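Long-range contacts in uncharacterized CBS domain-containing proteins (Corynebacterium glutamicum, PDB 2P3H), which is of unknown detailed function but is probably a membrane transport protein that may bind flavin adenine dinucleotide, and is represented here by its transporter-associated domain: residues Arg79-Thr84 with Leu96-Leu101; Ile41-Phe46 with Asn91-Leu96; Ile29-Pro34 with Ile61-Phe65. All blocks are in the same frame, centred on the assembly; numbering follows the deposited sequence. Where two conformers were deposited one is given.

Followed from the N terminus, the chain leaves helix 22-29 through residues 29-34, runs into helix 41-49 and reaches the outer strand 58-62, where residues 61-65 close contact 3. Contact 2, opened at helix residues 41-46, is still pending at that point, so the two cross. Strand 80-89 opens contact 1; the chain then turns into strand 92-100, whose start closes contact 2 and whose end closes contact 1, so these two cross as well and share Leu96. Contacts 3 and 1 come in series. Together they tie a beta hairpin, the helix lying on its sheet and the connection between the two helices into one small alpha+beta domain.

Contact 1. Residues Arg79-Thr84 with Leu96-Leu101; sequences RILRIT and LALALL
Arg79 bends around Leu100 at the open end of an antiparallel beta hairpin. Its kink at chi2 (83°) brings CG within 3.5 Å of Leu100 CD1 and lays the guanidinium over Leu100 CG. In the same conformer, one of two deposited, the edge of that group meets the last carbonyl, with Arg79 NE 2.7 Å from Leu101 O in a hydrogen bond close to the guanidinium plane. A water joins Leu101 O to Ile80 N. On the face bearing Arg82 and Thr84, the forked end of Leu101 fills the hollow between Ile80 and Arg82: Leu101 CD1 lies 4.0 Å from Ile80 CG2, and Leu101 CD2 sits 3.7 Å beneath the plane of the Arg82 guanidinium, which Glu60 holds by a salt bridge at NE. On the face that carries Leu81, Ile83 and Leu98, Ile83 CG2 fits between Leu96 CD2 and Leu98 CD1, 3.9 Å from each. Backbone bonds pair Arg82 with Ala99 and Thr84 with Ala97 in both directions. Strand 58-62 flanks the hairpin beside strand 80-89 and strand 13-17 flanks it beside strand 92-100, while Leu45 of helix 41-49 packs on Ile83 and Leu96.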
loop_
_atom_site.group_PDB
_atom_site.type_symbol
_atom_site.label_atom_id
_atom_site.label_comp_id
_atom_site.label_asym_id
_atom_site.label_seq_id
_atom_site.Cartn_x
_atom_site.Cartn_y
_atom_site.Cartn_z
ATOM N N ARG A 79 4.015 -10.127 5.659
ATOM C CA ARG A 79 4.529 -8.761 5.687
ATOM C C ARG A 79 3.370 -7.785 5.548
ATOM O O ARG A 79 2.387 -8.056 4.856
ATOM C CB ARG A 79 5.541 -8.518 4.575
ATOM C CG ARG A 79 6.541 -7.431 4.927
ATOM C CD ARG A 79 7.705 -7.969 5.782
ATOM N NE ARG A 79 8.538 -6.874 6.287
ATOM C CZ ARG A 79 9.649 -6.421 5.706
ATOM N NH1 ARG A 79 10.305 -5.408 6.260
ATOM N NH2 ARG A 79 10.117 -6.973 4.590
ATOM N N ILE A 80 3.480 -6.648 6.225
ATOM C CA ILE A 80 2.391 -5.645 6.250
ATOM C C ILE A 80 2.883 -4.327 5.682
ATOM O O ILE A 80 3.968 -3.875 6.053
ATOM C CB ILE A 80 1.881 -5.395 7.690
ATOM C CG1 ILE A 80 1.388 -6.701 8.321
ATOM C CG2 ILE A 80 0.739 -4.339 7.713
ATOM C CD1 ILE A 80 0.218 -7.325 7.577
ATOM N N LEU A 81 2.077 -3.732 4.808
ATOM C CA LEU A 81 2.297 -2.374 4.326
ATOM C C LEU A 81 1.394 -1.430 5.131
ATOM O O LEU A 81 0.164 -1.537 5.081
ATOM C CB LEU A 81 1.991 -2.300 2.821
ATOM C CG LEU A 81 2.207 -0.922 2.158
ATOM C CD1 LEU A 81 3.710 -0.589 2.153
ATOM C CD2 LEU A 81 1.674 -0.940 0.737
ATOM N N ARG A 82 2.003 -0.517 5.886
ATOM C CA ARG A 82 1.220 0.522 6.561
ATOM C C ARG A 82 1.133 1.751 5.669
ATOM O O ARG A 82 2.179 2.234 5.164
ATOM C CB ARG A 82 1.877 0.889 7.887
ATOM C CG ARG A 82 1.175 2.056 8.598
ATOM C CD ARG A 82 1.991 2.460 9.849
ATOM N NE ARG A 82 1.829 1.454 10.888
ATOM C CZ ARG A 82 2.664 1.270 11.915
ATOM N NH1 ARG A 82 3.763 2.034 12.037
ATOM N NH2 ARG A 82 2.411 0.309 12.815
ATOM N N ILE A 83 -0.097 2.226 5.429
ATOM C CA ILE A 83 -0.348 3.408 4.610
ATOM C C ILE A 83 -1.042 4.450 5.484
ATOM O O ILE A 83 -2.041 4.154 6.137
ATOM C CB ILE A 83 -1.222 3.084 3.372
ATOM C CG1 ILE A 83 -0.577 1.935 2.594
ATOM C CG2 ILE A 83 -1.461 4.338 2.490
ATOM C CD1 ILE A 83 -1.528 0.862 2.188
ATOM N N THR A 84 -0.475 5.648 5.508
ATOM C CA THR A 84 -1.046 6.771 6.252
ATOM C C THR A 84 -1.438 7.844 5.255
ATOM O O THR A 84 -0.627 8.251 4.407
ATOM C CB THR A 84 -0.024 7.361 7.254
ATOM O OG1 THR A 84 0.505 6.328 8.085
ATOM C CG2 THR A 84 -0.690 8.450 8.113
ATOM N N LEU A 96 0.311 9.896 0.199
ATOM C CA LEU A 96 0.247 8.758 1.137
ATOM C C LEU A 96 1.648 8.435 1.616
ATOM O O LEU A 96 2.595 8.460 0.835
ATOM C CB LEU A 96 -0.315 7.541 0.422
ATOM C CG LEU A 96 -1.746 7.706 -0.086
ATOM C CD1 LEU A 96 -2.086 6.548 -0.965
ATOM C CD2 LEU A 96 -2.692 7.798 1.109
ATOM N N ALA A 97 1.766 8.124 2.903
ATOM C CA ALA A 97 3.032 7.599 3.440
ATOM C C ALA A 97 2.929 6.091 3.484
ATOM O O ALA A 97 1.944 5.560 3.969
ATOM C CB ALA A 97 3.264 8.140 4.816
ATOM N N LEU A 98 3.940 5.408 2.958
ATOM C CA LEU A 98 3.945 3.925 2.955
ATOM C C LEU A 98 5.106 3.457 3.790
ATOM O O LEU A 98 6.215 3.978 3.672
ATOM C CB LEU A 98 4.145 3.407 1.525
ATOM C CG LEU A 98 2.864 3.128 0.731
ATOM C CD1 LEU A 98 1.934 4.358 0.596
ATOM C CD2 LEU A 98 3.239 2.558 -0.628
ATOM N N ALA A 99 4.863 2.461 4.649
ATOM C CA ALA A 99 5.987 1.847 5.368
ATOM C C ALA A 99 5.833 0.347 5.330
ATOM O O ALA A 99 4.765 -0.175 5.679
ATOM C CB ALA A 99 6.042 2.348 6.815
ATOM N N LEU A 100 6.885 -0.341 4.912
ATOM C CA LEU A 100 6.920 -1.801 5.017
ATOM C C LEU A 100 7.285 -2.144 6.455
ATOM O O LEU A 100 8.325 -1.698 6.975
ATOM C CB LEU A 100 7.890 -2.358 3.968
ATOM C CG LEU A 100 8.076 -3.840 3.703
ATOM C CD1 LEU A 100 6.742 -4.374 3.205
ATOM C CD2 LEU A 100 9.162 -4.003 2.642
ATOM N N LEU A 101 6.416 -2.878 7.153
ATOM C CA LEU A 101 6.623 -3.080 8.595
ATOM C C LEU A 101 7.591 -4.219 8.943
ATOM O O LEU A 101 7.612 -5.269 8.284
ATOM C CB LEU A 101 5.304 -3.255 9.356
ATOM C CG LEU A 101 4.324 -2.074 9.315
ATOM C CD1 LEU A 101 3.136 -2.367 10.208
ATOM C CD2 LEU A 101 4.999 -0.744 9.709
HETATM O O HOH W 1 5.176 -6.966 8.829
HETATM O O HOH W 2 2.587 4.870 6.976
#

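Contact 2. Residues Ile41-Phe46 with Asn91-Leu96; sequences ISGLLF and NVPVKL
Leu96 meets Ile41 and Leu45 where a helix lies on the antiparallel sheet of the transporter-associated domain, beside the classic beta bulge that Val94 and Lys95 form opposite Glu87. Leu96 CD1 is the shared tip. The Leu96 and Ile41 side chains slide past each other in opposite directions, with Leu96 CD1 3.5 Å from Ile41 CG2; Leu96 CD1 also meets Leu45 CD1 tip to tip at 3.8 Å. Ile41 has CG1 anti to its backbone nitrogen (chi1 -172°), which leaves CG2 wedged between the nitrogen and the carbonyl carbon and in position to take the leucine methyl.

Three residues before Leu96, beyond the bulge, Pro93 presents its ring to the same helix. Ser42 OG rests 3.5 Å from Pro93 CB, a contact of oxygen with carbon; the hydroxyl finds its polar partner in Gly18 O. Phe46 extends the packing toward the hairpin turn: its CE2 lies 4.0 Å from Val92 CG1 and equally far from Pro93 CD, both oblique to the ring. No hydrogen bond links the two segments, so their fit rests on shape.

Further out, Ile16 of strand 13-17 touches both Ile41 and Leu96, while Leu53 lies against Leu45, Phe46 and Pro93. The bulge turns the chain a corner, letting Pro93 and Leu96 both face the helix although Val94, between them, points away. A molecule of 1,2-ethanediol, probably from the crystallisation liquor, lies about 4 Å from the Phe46 side chain. The Phe46 ring turns its edge to Asn91 O, which lies in the ring plane 3.5 Å from Phe46 CZ.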
loop_
_atom_site.group_PDB
_atom_site.type_symbol
_atom_site.label_atom_id
_atom_site.label_comp_id
_atom_site.label_asym_id
_atom_site.label_seq_id
_atom_site.Cartn_x
_atom_site.Cartn_y
_atom_site.Cartn_z
ATOM N N ILE A 41 -3.428 3.005 -5.951
ATOM C CA ILE A 41 -3.291 2.864 -4.494
ATOM C C ILE A 41 -4.558 3.343 -3.750
ATOM O O ILE A 41 -5.047 2.644 -2.848
ATOM C CB ILE A 41 -1.968 3.505 -3.968
ATOM C CG1 ILE A 41 -1.757 3.157 -2.492
ATOM C CG2 ILE A 41 -1.966 5.016 -4.141
ATOM C CD1 ILE A 41 -1.726 1.589 -2.185
ATOM N N SER A 42 -5.120 4.493 -4.138
ATOM C CA SER A 42 -6.334 4.971 -3.440
ATOM C C SER A 42 -7.526 4.059 -3.647
ATOM O O SER A 42 -8.334 3.855 -2.735
ATOM C CB SER A 42 -6.667 6.416 -3.818
ATOM O OG SER A 42 -5.701 7.265 -3.235
ATOM N N GLY A 43 -7.638 3.500 -4.851
ATOM C CA GLY A 43 -8.722 2.570 -5.147
ATOM C C GLY A 43 -8.655 1.378 -4.200
ATOM O O GLY A 43 -9.696 0.904 -3.697
ATOM N N LEU A 44 -7.440 0.878 -3.977
ATOM C CA LEU A 44 -7.224 -0.237 -3.032
ATOM C C LEU A 44 -7.657 0.168 -1.620
ATOM O O LEU A 44 -8.347 -0.579 -0.924
ATOM C CB LEU A 44 -5.745 -0.652 -3.043
ATOM C CG LEU A 44 -5.240 -1.596 -1.942
ATOM C CD1 LEU A 44 -5.921 -2.976 -2.023
ATOM C CD2 LEU A 44 -3.741 -1.725 -2.041
ATOM N N LEU A 45 -7.216 1.353 -1.194
ATOM C CA LEU A 45 -7.556 1.891 0.127
ATOM C C LEU A 45 -9.061 2.029 0.327
ATOM O O LEU A 45 -9.592 1.577 1.355
ATOM C CB LEU A 45 -6.873 3.241 0.349
ATOM C CG LEU A 45 -5.356 3.259 0.447
ATOM C CD1 LEU A 45 -4.888 4.682 0.723
ATOM C CD2 LEU A 45 -4.841 2.276 1.509
ATOM N N PHE A 46 -9.761 2.614 -0.650
ATOM C CA PHE A 46 -11.215 2.699 -0.554
ATOM C C PHE A 46 -11.857 1.323 -0.475
ATOM O O PHE A 46 -12.791 1.108 0.308
ATOM C CB PHE A 46 -11.819 3.471 -1.738
ATOM C CG PHE A 46 -11.719 4.969 -1.611
ATOM C CD1 PHE A 46 -12.400 5.648 -0.601
ATOM C CD2 PHE A 46 -10.984 5.717 -2.539
ATOM C CE1 PHE A 46 -12.329 7.053 -0.500
ATOM C CE2 PHE A 46 -10.897 7.120 -2.443
ATOM C CZ PHE A 46 -11.587 7.787 -1.419
ATOM N N ASN A 91 -12.059 14.814 -1.455
ATOM C CA ASN A 91 -12.476 13.547 -0.826
ATOM C C ASN A 91 -11.684 12.322 -1.252
ATOM O O ASN A 91 -12.099 11.199 -0.981
ATOM C CB ASN A 91 -13.980 13.288 -0.979
ATOM C CG ASN A 91 -14.805 14.174 -0.079
ATOM O OD1 ASN A 91 -14.996 13.867 1.102
ATOM N ND2 ASN A 91 -15.272 15.296 -0.623
ATOM N N VAL A 92 -10.541 12.545 -1.895
ATOM C CA VAL A 92 -9.623 11.440 -2.214
ATOM C C VAL A 92 -8.202 11.776 -1.761
ATOM O O VAL A 92 -7.792 12.943 -1.798
ATOM C CB VAL A 92 -9.622 11.024 -3.718
ATOM C CG1 VAL A 92 -11.048 10.716 -4.231
ATOM C CG2 VAL A 92 -8.992 12.076 -4.579
ATOM N N PRO A 93 -7.451 10.760 -1.297
ATOM C CA PRO A 93 -6.047 10.948 -0.938
ATOM C C PRO A 93 -5.218 11.415 -2.136
ATOM O O PRO A 93 -5.358 10.881 -3.230
ATOM C CB PRO A 93 -5.595 9.549 -0.541
ATOM C CG PRO A 93 -6.825 8.902 -0.021
ATOM C CD PRO A 93 -7.902 9.389 -1.005
ATOM N N VAL A 94 -4.376 12.409 -1.912
ATOM C CA VAL A 94 -3.443 12.868 -2.939
ATOM C C VAL A 94 -1.985 12.624 -2.529
ATOM O O VAL A 94 -1.108 12.622 -3.397
ATOM C CB VAL A 94 -3.680 14.331 -3.361
ATOM C CG1 VAL A 94 -5.062 14.470 -4.001
ATOM C CG2 VAL A 94 -3.495 15.290 -2.181
ATOM N N LYS A 95 -1.743 12.406 -1.231
ATOM C CA LYS A 95 -0.413 11.993 -0.749
ATOM C C LYS A 95 -0.516 10.936 0.314
ATOM O O LYS A 95 -1.303 11.074 1.244
ATOM C CB LYS A 95 0.376 13.183 -0.207
ATOM C CG LYS A 95 0.644 14.276 -1.226
ATOM C CD LYS A 95 1.748 13.902 -2.210
ATOM C CE LYS A 95 1.684 14.826 -3.417
ATOM N NZ LYS A 95 2.902 14.644 -4.241
ATOM N N LEU A 96 0.311 9.896 0.199
ATOM C CA LEU A 96 0.247 8.758 1.137
ATOM C C LEU A 96 1.648 8.435 1.616
ATOM O O LEU A 96 2.595 8.460 0.835
ATOM C CB LEU A 96 -0.315 7.541 0.422
ATOM C CG LEU A 96 -1.746 7.706 -0.086
ATOM C CD1 LEU A 96 -2.086 6.548 -0.965
ATOM C CD2 LEU A 96 -2.692 7.798 1.109
#

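Contact 3. Residues Ile29-Pro34 with Ile61-Phe65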
loop_
_atom_site.group_PDB
_atom_site.type_symbol
_atom_site.label_atom_id
_atom_site.label_comp_id
_atom_site.label_asym_id
_atom_site.label_seq_id
_atom_site.Cartn_x
_atom_site.Cartn_y
_atom_site.Cartn_z
ATOM N N ILE A 29 7.870 -1.505 -3.595
ATOM C CA ILE A 29 7.938 -2.121 -2.274
ATOM C C ILE A 29 8.463 -3.563 -2.321
ATOM O O ILE A 29 8.833 -4.122 -1.272
ATOM C CB ILE A 29 6.593 -2.042 -1.546
ATOM C CG1 ILE A 29 5.571 -3.006 -2.162
ATOM C CG2 ILE A 29 6.053 -0.572 -1.582
ATOM C CD1 ILE A 29 4.192 -2.911 -1.503
ATOM N N GLY A 30 8.493 -4.144 -3.522
ATOM C CA GLY A 30 9.031 -5.510 -3.715
ATOM C C GLY A 30 8.077 -6.652 -3.367
ATOM O O GLY A 30 8.509 -7.807 -3.227
ATOM N N TYR A 31 6.789 -6.347 -3.250
ATOM C CA TYR A 31 5.741 -7.306 -2.870
ATOM C C TYR A 31 4.491 -7.017 -3.699
ATOM O O TYR A 31 4.219 -5.860 -3.975
ATOM C CB TYR A 31 5.322 -7.089 -1.413
ATOM C CG TYR A 31 6.250 -7.589 -0.331
ATOM C CD1 TYR A 31 7.239 -6.768 0.205
ATOM C CD2 TYR A 31 6.087 -8.866 0.210
ATOM C CE1 TYR A 31 8.083 -7.236 1.239
ATOM C CE2 TYR A 31 6.912 -9.335 1.235
ATOM C CZ TYR A 31 7.901 -8.517 1.741
ATOM O OH TYR A 31 8.701 -9.000 2.742
ATOM N N GLU A 32 3.693 -8.038 -3.987
ATOM C CA GLU A 32 2.374 -7.827 -4.576
ATOM C C GLU A 32 1.318 -7.484 -3.538
ATOM O O GLU A 32 1.335 -7.968 -2.410
ATOM C CB GLU A 32 1.966 -9.031 -5.407
ATOM C CG GLU A 32 2.900 -9.197 -6.602
ATOM C CD GLU A 32 2.411 -10.170 -7.646
ATOM O OE1 GLU A 32 1.236 -10.070 -8.073
ATOM O OE2 GLU A 32 3.231 -11.005 -8.075
ATOM N N LEU A 33 0.399 -6.620 -3.956
ATOM C CA LEU A 33 -0.740 -6.229 -3.156
ATOM C C LEU A 33 -1.987 -6.999 -3.588
ATOM O O LEU A 33 -2.011 -7.530 -4.693
ATOM C CB LEU A 33 -0.959 -4.717 -3.310
ATOM C CG LEU A 33 0.000 -3.857 -2.452
ATOM C CD1 LEU A 33 0.177 -2.474 -3.109
ATOM C CD2 LEU A 33 -0.506 -3.767 -1.032
ATOM N N PRO A 34 -3.015 -7.083 -2.720
ATOM C CA PRO A 34 -4.286 -7.711 -3.145
ATOM C C PRO A 34 -4.876 -7.067 -4.409
ATOM O O PRO A 34 -4.789 -5.863 -4.576
ATOM C CB PRO A 34 -5.215 -7.485 -1.954
ATOM C CG PRO A 34 -4.315 -7.207 -0.782
ATOM C CD PRO A 34 -3.034 -6.660 -1.302
ATOM N N ILE A 61 -2.273 -3.122 5.189
ATOM C CA ILE A 61 -2.653 -4.129 4.184
ATOM C C ILE A 61 -1.573 -5.232 4.118
ATOM O O ILE A 61 -0.375 -4.946 3.919
ATOM C CB ILE A 61 -2.835 -3.470 2.769
ATOM C CG1 ILE A 61 -3.868 -2.325 2.903
ATOM C CG2 ILE A 61 -3.203 -4.521 1.684
ATOM C CD1 ILE A 61 -4.429 -1.745 1.655
ATOM N N PRO A 62 -1.995 -6.487 4.264
ATOM C CA PRO A 62 -1.069 -7.622 4.108
ATOM C C PRO A 62 -0.614 -7.766 2.664
ATOM O O PRO A 62 -1.424 -7.595 1.736
ATOM C CB PRO A 62 -1.922 -8.840 4.496
ATOM C CG PRO A 62 -3.106 -8.279 5.243
ATOM C CD PRO A 62 -3.360 -6.922 4.625
ATOM N N LEU A 63 0.659 -8.092 2.506
ATOM C CA LEU A 63 1.306 -8.245 1.195
ATOM C C LEU A 63 1.281 -9.737 0.830
ATOM O O LEU A 63 1.233 -10.601 1.716
ATOM C CB LEU A 63 2.732 -7.741 1.285
ATOM C CG LEU A 63 2.709 -6.230 1.560
ATOM C CD1 LEU A 63 4.067 -5.748 1.949
ATOM C CD2 LEU A 63 2.182 -5.516 0.331
ATOM N N ASP A 64 1.273 -10.037 -0.463
ATOM C CA ASP A 64 1.222 -11.429 -0.881
ATOM C C ASP A 64 2.530 -12.112 -0.534
ATOM O O ASP A 64 3.613 -11.528 -0.692
ATOM C CB ASP A 64 1.025 -11.534 -2.398
ATOM C CG ASP A 64 -0.401 -11.221 -2.837
ATOM O OD1 ASP A 64 -1.276 -10.877 -1.988
ATOM O OD2 ASP A 64 -0.640 -11.342 -4.047
ATOM N N PHE A 65 2.414 -13.358 -0.110
ATOM C CA PHE A 65 3.566 -14.241 0.022
ATOM C C PHE A 65 4.093 -14.567 -1.374
ATOM O O PHE A 65 3.369 -14.466 -2.355
ATOM C CB PHE A 65 3.146 -15.525 0.716
ATOM C CG PHE A 65 2.800 -15.355 2.173
ATOM C CD1 PHE A 65 3.780 -14.964 3.100
ATOM C CD2 PHE A 65 1.509 -15.637 2.621
ATOM C CE1 PHE A 65 3.456 -14.819 4.460
ATOM C CE2 PHE A 65 1.171 -15.500 3.972
ATOM C CZ PHE A 65 2.162 -15.090 4.893
HETATM O O HOH W 3 4.500 -10.669 -3.084
HETATM O O HOH W 4 -2.397 -10.239 -5.440
#
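Leu63 is the apolar hub between Ile29, Tyr31 and Leu33, its two methyls serving different neighbours. Leu63 CD2 lies beside the Leu33 side chain, which points the same way, and its separation from Leu33 CD2 is only 3.5 Å, tighter than usual for two carbons. Ile29 CD1 adds a further contact to Leu63 CD2 at 3.8 Å. The other methyl, Leu63 CD1, makes a CH-pi contact over one face of the Tyr31 ring in the conformer described, 4.0 Å from the ring centroid and displaced toward its rim. Leu63 CG stands beside its own backbone nitrogen (chi1 -65°), an orientation that carries the fork across the tyrosine at about a right angle. A second, smaller apolar patch forms where Ile61 CG2 rests against both Leu33 CD2 and Pro34 CD, 3.7 Å from the latter.

Beyond this core the backbones meet once: Asp64 N donates to Glu32 O at 2.8 Å in an almost perfectly straight bond (N-H...O 179°), the donor tilted somewhat from the carbonyl plane. A water extends the link by accepting from Glu32 N and donating to Asp64 O, which also lies in plane at the edge of the Tyr31 ring. The Asp64 carboxylate lies along Glu32, and its OD2 is 4.6 Å from Glu32 OE1; two such like charges would be expected to disfavour closer approach.

Several neighbours fix the surroundings. Tyr31 OH is hydrogen-bonded to Arg79, Leu33 N to Glu26 of helix 22-29, and Leu44 of helix 41-49 packs on Leu33 and Ile61. Gly30, with positive phi, is the first residue to leave the helix; the direction of residues 29-34 lies 91° from that of residues 61-64. The result is a connection between two helices packed against the end of outermost strand 58-62 in the antiparallel sheet of an alpha+beta fold.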